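Local structure of nodulation protein S (Bradyrhizobium sp., 3OFK) at residues G153-D157 and A158-R162; H165-G168 and A169-I173; T174-T177 and E178-E182. The protein acts as an S-adenosylmethionine-dependent N-methyltransferase, probably methylating a nod factor intermediate during the synthesis of these lipochitooligosaccharide signals for root nodulation. All coordinates share one frame; numbering follows the deposited sequence.

Contact 1: G153-D157 and A158-R162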
loop_
_atom_site.group_PDB
_atom_site.type_symbol
_atom_site.label_atom_id
_atom_site.label_comp_id
_atom_site.label_asym_id
_atom_site.label_seq_id
_atom_site.Cartn_x
_atom_site.Cartn_y
_atom_site.Cartn_z
ATOM N N GLY A 153 3.059 -4.768 -1.670
ATOM C CA GLY A 153 3.655 -4.541 -2.981
ATOM C C GLY A 153 4.600 -3.373 -2.923
ATOM O O GLY A 153 4.352 -2.441 -2.181
ATOM N N SER A 154 5.663 -3.411 -3.716
ATOM C CA SER A 154 6.574 -2.295 -3.773
ATOM C C SER A 154 7.489 -2.344 -5.010
ATOM O O SER A 154 7.825 -3.416 -5.516
ATOM C CB SER A 154 7.404 -2.257 -2.495
ATOM O OG SER A 154 8.415 -1.246 -2.504
ATOM N N ALA A 155 7.818 -1.165 -5.519
ATOM C CA ALA A 155 8.953 -0.977 -6.378
ATOM C C ALA A 155 10.148 -1.673 -5.730
ATOM O O ALA A 155 10.214 -1.775 -4.518
ATOM C CB ALA A 155 9.214 0.483 -6.546
ATOM N N ARG A 156 11.058 -2.188 -6.544
ATOM C CA ARG A 156 12.222 -2.893 -6.020
ATOM C C ARG A 156 13.187 -1.967 -5.292
ATOM O O ARG A 156 13.144 -0.749 -5.470
ATOM C CB ARG A 156 12.949 -3.623 -7.132
ATOM C CG ARG A 156 12.227 -4.892 -7.564
ATOM C CD ARG A 156 12.937 -5.588 -8.714
ATOM N NE ARG A 156 12.212 -6.773 -9.183
ATOM C CZ ARG A 156 12.183 -7.960 -8.567
ATOM N NH1 ARG A 156 12.837 -8.174 -7.430
ATOM N NH2 ARG A 156 11.488 -8.953 -9.096
ATOM N N ASP A 157 14.063 -2.580 -4.485
ATOM C CA ASP A 157 15.117 -1.876 -3.736
ATOM C C ASP A 157 15.888 -0.840 -4.579
ATOM O O ASP A 157 16.001 0.350 -4.178
ATOM C CB ASP A 157 16.128 -2.899 -3.166
ATOM C CG ASP A 157 15.603 -3.649 -1.943
ATOM O OD1 ASP A 157 14.529 -3.287 -1.435
ATOM O OD2 ASP A 157 16.287 -4.613 -1.476
ATOM N N ALA A 158 16.428 -1.304 -5.716
ATOM C CA ALA A 158 17.229 -0.482 -6.618
ATOM C C ALA A 158 16.438 0.708 -7.109
ATOM O O ALA A 158 16.950 1.821 -7.161
ATOM C CB ALA A 158 17.681 -1.299 -7.810
ATOM N N THR A 159 15.198 0.463 -7.511
ATOM C CA THR A 159 14.329 1.538 -7.994
ATOM C C THR A 159 14.075 2.525 -6.868
ATOM O O THR A 159 14.135 3.734 -7.071
ATOM C CB THR A 159 12.964 1.019 -8.484
ATOM O OG1 THR A 159 13.115 0.340 -9.741
ATOM C CG2 THR A 159 11.975 2.197 -8.646
ATOM N N CYS A 160 13.788 1.988 -5.682
ATOM C CA CYS A 160 13.505 2.814 -4.505
ATOM C C CYS A 160 14.706 3.679 -4.132
ATOM O O CYS A 160 14.546 4.831 -3.762
ATOM C CB CYS A 160 13.081 1.951 -3.327
ATOM S SG CYS A 160 11.403 1.458 -3.468
ATOM N N ARG A 161 15.900 3.123 -4.256
ATOM C CA ARG A 161 17.120 3.855 -3.939
ATOM C C ARG A 161 17.397 4.954 -4.968
ATOM O O ARG A 161 17.872 6.034 -4.607
ATOM C CB ARG A 161 18.314 2.908 -3.830
ATOM C CG ARG A 161 18.384 2.116 -2.518
ATOM C CD ARG A 161 19.787 1.498 -2.325
ATOM N NE ARG A 161 20.297 0.870 -3.560
ATOM C CZ ARG A 161 20.067 -0.392 -3.948
ATOM N NH1 ARG A 161 19.337 -1.221 -3.201
ATOM N NH2 ARG A 161 20.578 -0.831 -5.096
ATOM N N ARG A 162 17.081 4.681 -6.234
ATOM C CA ARG A 162 17.158 5.687 -7.286
ATOM C C ARG A 162 16.161 6.811 -7.010
ATOM O O ARG A 162 16.415 7.967 -7.353
ATOM C CB ARG A 162 16.899 5.057 -8.665
ATOM C CG ARG A 162 17.714 5.673 -9.790
ATOM C CD ARG A 162 17.571 4.922 -11.123
ATOM N NE ARG A 162 16.194 4.515 -11.446
ATOM C CZ ARG A 162 15.705 3.275 -11.327
ATOM N NH1 ARG A 162 16.462 2.269 -10.886
ATOM N NH2 ARG A 162 14.437 3.031 -11.649
#
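With chi1 at -79°, Cys160 sets SG beside its own backbone N and swings the sulfur back to Ala155, whose CB lies 3.9 Å from SG; Ser154, at 175°, carries OG round to its carbonyl side. The two torsions gather these groups at a strand-to-helix turn of the Rossmann-like methyltransferase fold, where strand 148-155 gives way to helix 157-162 and Arg156 is the N-cap. Ser154 OG donates to Ala155 O at 2.8 Å, in the carbonyl plane and on a lone pair. The same Ala155 O has Cys160 SG 3.6 Å away, so hydroxyl and sulfur both border one carbonyl. A valine in place of Ser154 would probably leave Ala155 O without this hydroxyl donor and its peptide less firmly oriented at the strand end. Thr159 adds an apolar touch, its CG2 on Ala155 CB. The first turn of the helix is closed by the backbone: Cys160 N donates to Arg156 O at 2.8 Å and Arg161 N to Asp157 O, the latter tilted 17° from the carbonyl plane. Bent at chi3, the Arg161 chain curls back over this turn until NH1 rests 3.6 Å from Asp157 CB.

Contact 2: H165-G168 and A169-I173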
loop_
_atom_site.group_PDB
_atom_site.type_symbol
_atom_site.label_atom_id
_atom_site.label_comp_id
_atom_site.label_asym_id
_atom_site.label_seq_id
_atom_site.Cartn_x
_atom_site.Cartn_y
_atom_site.Cartn_z
ATOM N N HIS A 165 14.890 6.876 -1.740
ATOM C CA HIS A 165 14.403 6.182 -0.544
ATOM C C HIS A 165 15.398 5.138 -0.076
ATOM O O HIS A 165 16.451 4.935 -0.696
ATOM C CB HIS A 165 13.008 5.594 -0.781
ATOM C CG HIS A 165 12.020 6.594 -1.301
ATOM N ND1 HIS A 165 11.724 7.769 -0.640
ATOM C CD2 HIS A 165 11.272 6.599 -2.433
ATOM C CE1 HIS A 165 10.844 8.458 -1.346
ATOM N NE2 HIS A 165 10.543 7.764 -2.432
ATOM N N VAL A 166 15.108 4.504 1.055
ATOM C CA VAL A 166 16.095 3.613 1.684
ATOM C C VAL A 166 15.994 2.139 1.221
ATOM O O VAL A 166 17.023 1.473 0.995
ATOM C CB VAL A 166 16.042 3.697 3.251
ATOM C CG1 VAL A 166 17.073 2.748 3.855
ATOM C CG2 VAL A 166 16.311 5.120 3.736
ATOM N N ALA A 167 14.770 1.619 1.109
ATOM C CA ALA A 167 14.591 0.251 0.686
ATOM C C ALA A 167 13.196 0.015 0.095
ATOM O O ALA A 167 12.258 0.773 0.369
ATOM C CB ALA A 167 14.864 -0.696 1.843
ATOM N N GLY A 168 13.088 -1.048 -0.708
ATOM C CA GLY A 168 11.858 -1.416 -1.396
ATOM C C GLY A 168 11.473 -2.873 -1.164
ATOM O O GLY A 168 11.650 -3.399 -0.049
ATOM N N ALA A 169 10.973 -3.525 -2.222
ATOM C CA ALA A 169 10.299 -4.824 -2.118
ATOM C C ALA A 169 11.121 -5.887 -1.398
ATOM O O ALA A 169 10.649 -6.495 -0.423
ATOM C CB ALA A 169 9.876 -5.323 -3.521
ATOM N N GLU A 170 12.352 -6.088 -1.854
ATOM C CA GLU A 170 13.111 -7.265 -1.441
ATOM C C GLU A 170 13.455 -7.151 0.038
ATOM O O GLU A 170 13.313 -8.114 0.797
ATOM C CB GLU A 170 14.381 -7.471 -2.281
ATOM C CG GLU A 170 14.139 -7.671 -3.774
ATOM C CD GLU A 170 14.165 -6.359 -4.558
ATOM O OE1 GLU A 170 13.594 -5.372 -4.055
ATOM O OE2 GLU A 170 14.763 -6.318 -5.660
ATOM N N THR A 171 13.844 -5.945 0.438
ATOM C CA THR A 171 14.184 -5.665 1.810
ATOM C C THR A 171 12.996 -5.855 2.750
ATOM O O THR A 171 13.116 -6.547 3.773
ATOM C CB THR A 171 14.858 -4.266 1.927
ATOM O OG1 THR A 171 16.109 -4.306 1.217
ATOM C CG2 THR A 171 15.135 -3.935 3.351
ATOM N N VAL A 172 11.847 -5.276 2.398
ATOM C CA VAL A 172 10.651 -5.449 3.210
ATOM C C VAL A 172 10.165 -6.906 3.251
ATOM O O VAL A 172 9.816 -7.411 4.317
ATOM C CB VAL A 172 9.529 -4.517 2.762
ATOM C CG1 VAL A 172 8.247 -4.834 3.504
ATOM C CG2 VAL A 172 9.935 -3.042 2.977
ATOM N N ILE A 173 10.153 -7.590 2.108
ATOM C CA ILE A 173 9.752 -9.000 2.068
ATOM C C ILE A 173 10.578 -9.794 3.073
ATOM O O ILE A 173 10.044 -10.639 3.804
ATOM C CB ILE A 173 9.857 -9.579 0.628
ATOM C CG1 ILE A 173 8.698 -9.058 -0.242
ATOM C CG2 ILE A 173 9.818 -11.096 0.640
ATOM C CD1 ILE A 173 8.846 -9.334 -1.702
#
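Thr171 turns its side chain back onto Ala167, four residues earlier in the loop that leads into helix 169-179, where Gly168 is the N-cap. From CB outward, each Thr171 atom can be assigned a neighbour. Thr171 CB lies 3.6 Å from Ala167 CB, and Gly168 O stands on another side of it at 3.9 Å. At the branch, CG2 is anti to the backbone N (chi1 of OG1 -65°) and also rests on the Ala167 methyl, with CG2 and Ala167 CB 3.6 Å apart. The other branch, OG1, still grazes that methyl, but its polar partner is Asp157 OD2, to which it is hydrogen-bonded. Thr171 thus presents carbon to Ala167 and its hydroxyl to Asp157 of helix 157-162.

A backbone bond spans the same turn. Val172 N donates to Gly168 O at 3.1 Å with an N-H...O angle of 174°, almost straight, and the C=O...N angle of 167° puts the donor close to the line of the carbonyl bond. Val172 CG2, the branch beside its own backbone N, comes within 3.5 Å of the same Gly168 O, so a methyl lies beside the bonded acceptor.

The helix start lies on the sheet, with helix 130-142 beside it: Ala167 meets Met130, and Val172 meets Met133 and Ile137 as well as Phe152 of strand 148-155, while Ala169 and Ile173 pack on Leu198 of strand 196-203 and on Ser154 and Phe152, respectively, of strand 148-155.

Contact 3: T174-T177 and E178-E182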
loop_
_atom_site.group_PDB
_atom_site.type_symbol
_atom_site.label_atom_id
_atom_site.label_comp_id
_atom_site.label_asym_id
_atom_site.label_seq_id
_atom_site.Cartn_x
_atom_site.Cartn_y
_atom_site.Cartn_z
ATOM N N THR A 174 11.888 -9.512 3.120
ATOM C CA THR A 174 12.774 -10.177 4.054
ATOM C C THR A 174 12.324 -10.009 5.495
ATOM O O THR A 174 12.302 -10.987 6.258
ATOM C CB THR A 174 14.245 -9.719 3.869
ATOM O OG1 THR A 174 14.678 -10.124 2.572
ATOM C CG2 THR A 174 15.185 -10.358 4.925
ATOM N N ILE A 175 11.987 -8.778 5.854
ATOM C CA ILE A 175 11.587 -8.420 7.217
ATOM C C ILE A 175 10.203 -8.991 7.524
ATOM O O ILE A 175 9.972 -9.551 8.603
ATOM C CB ILE A 175 11.558 -6.886 7.413
ATOM C CG1 ILE A 175 12.982 -6.295 7.296
ATOM C CG2 ILE A 175 10.921 -6.531 8.760
ATOM C CD1 ILE A 175 13.020 -4.749 7.268
ATOM N N LEU A 176 9.293 -8.855 6.563
ATOM C CA LEU A 176 7.964 -9.445 6.694
ATOM C C LEU A 176 8.037 -10.932 6.983
ATOM O O LEU A 176 7.272 -11.423 7.801
ATOM C CB LEU A 176 7.137 -9.206 5.432
ATOM C CG LEU A 176 6.600 -7.803 5.230
ATOM C CD1 LEU A 176 5.958 -7.646 3.852
ATOM C CD2 LEU A 176 5.614 -7.487 6.304
ATOM N N THR A 177 8.970 -11.630 6.322
ATOM C CA THR A 177 9.099 -13.085 6.410
ATOM C C THR A 177 9.514 -13.605 7.818
ATOM O O THR A 177 9.299 -14.788 8.138
ATOM C CB THR A 177 10.076 -13.641 5.292
ATOM O OG1 THR A 177 9.647 -13.191 3.992
ATOM C CG2 THR A 177 10.152 -15.203 5.314
ATOM N N GLU A 178 10.105 -12.726 8.634
ATOM C CA GLU A 178 10.525 -13.045 10.006
ATOM C C GLU A 178 9.321 -13.235 10.911
ATOM O O GLU A 178 9.394 -13.958 11.903
ATOM C CB GLU A 178 11.389 -11.909 10.609
ATOM C CG GLU A 178 12.720 -11.598 9.883
ATOM C CD GLU A 178 13.304 -10.212 10.217
ATOM O OE1 GLU A 178 14.208 -9.755 9.477
ATOM O OE2 GLU A 178 12.875 -9.582 11.208
ATOM N N ALA A 179 8.230 -12.534 10.596
ATOM C CA ALA A 179 7.011 -12.623 11.401
ATOM C C ALA A 179 5.873 -13.408 10.700
ATOM O O ALA A 179 4.993 -13.973 11.369
ATOM C CB ALA A 179 6.540 -11.210 11.771
ATOM N N LEU A 180 5.904 -13.446 9.369
ATOM C CA LEU A 180 4.789 -13.979 8.572
ATOM C C LEU A 180 5.261 -15.038 7.593
ATOM O O LEU A 180 6.447 -15.128 7.307
ATOM C CB LEU A 180 4.084 -12.862 7.796
ATOM C CG LEU A 180 3.489 -11.702 8.606
ATOM C CD1 LEU A 180 2.975 -10.598 7.651
ATOM C CD2 LEU A 180 2.371 -12.198 9.489
ATOM N N THR A 181 4.308 -15.816 7.080
ATOM C CA THR A 181 4.569 -16.901 6.138
ATOM C C THR A 181 4.213 -16.452 4.707
ATOM O O THR A 181 3.079 -16.064 4.430
ATOM C CB THR A 181 3.757 -18.174 6.530
ATOM O OG1 THR A 181 4.204 -18.675 7.804
ATOM C CG2 THR A 181 3.895 -19.302 5.480
ATOM N N GLU A 182 5.185 -16.468 3.802
ATOM C CA GLU A 182 4.918 -16.097 2.411
ATOM C C GLU A 182 4.049 -17.177 1.755
ATOM O O GLU A 182 4.422 -18.362 1.777
ATOM C CB GLU A 182 6.209 -15.909 1.607
ATOM C CG GLU A 182 5.938 -15.279 0.235
ATOM C CD GLU A 182 7.192 -15.015 -0.590
ATOM O OE1 GLU A 182 8.156 -14.407 -0.079
ATOM O OE2 GLU A 182 7.202 -15.387 -1.776
HETATM O O HOH W 1 9.659 -14.628 1.964
#
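Two peptide carbonyls, of Leu176 and Ile175, are the flat groups that receive the following turn. Leu180 N approaches Leu176 O in the carbonyl plane, at 2.9 Å, whereas Ala179 N stands above that plane, 52° out of it, at 3.2 Å. One oxygen therefore accepts two donors from different directions. Glu178 N meets Ile175 O in a similar raised fashion, 62° out of the plane. Two i to i+3 bonds, the 3-10 type, thus stand beside one i to i+4 bond as the chain leaves helix 169-179 for strand 181-189.

The Glu178 side chain, extended beyond CG, runs back along Ile175: CB is 3.4 Å from Ile175 O, OE1 is 3.7 Å from Ile175 CA, and OE1 also makes a long, weak ion pair with Arg134 of helix 130-142. Thr177 OG1 has its hydrogen bond to Ile173 O and also accepts from a water, which donates to Glu182 OE1 as well; both water links are 2.5 Å, short enough for the water position to be treated with caution. Glu182 OE1 is further held by a salt bridge to Arg185.

Leu176 CD2 and Leu180 CD1 meet loosely at 4.3 Å. Leu176 packs between Ile137 of helix 130-142 and Leu150 and Phe152 of strand 148-155; Leu180 joins it against Phe202 of strand 196-203, the neighbour of strand 181-189 in the sheet.

Overall arrangement
The three contacts follow one another along residues 153-182. Contacts 1 and 2 have centres 6 Å apart and are joined through Asp157, whose OD1 probably hydrogen-bonds Gly168 N at 2.8 Å, and through Cys160 SG, 3.6 Å from Gly168 CA. Contact 3 lies 13 Å from contact 2, centre to centre, on the same helix 169-179; Ile173 CG2 touches Glu182 OE1 at 3.8 Å. Contacts 1 and 3 do not meet. None of the three touches S-adenosyl-L-homocysteine: the side chains of Ser154, Val172 and Leu176 lie about 9, 12 and 14 Å from it, so distance from the ligand increases from contact 1 to contact 3.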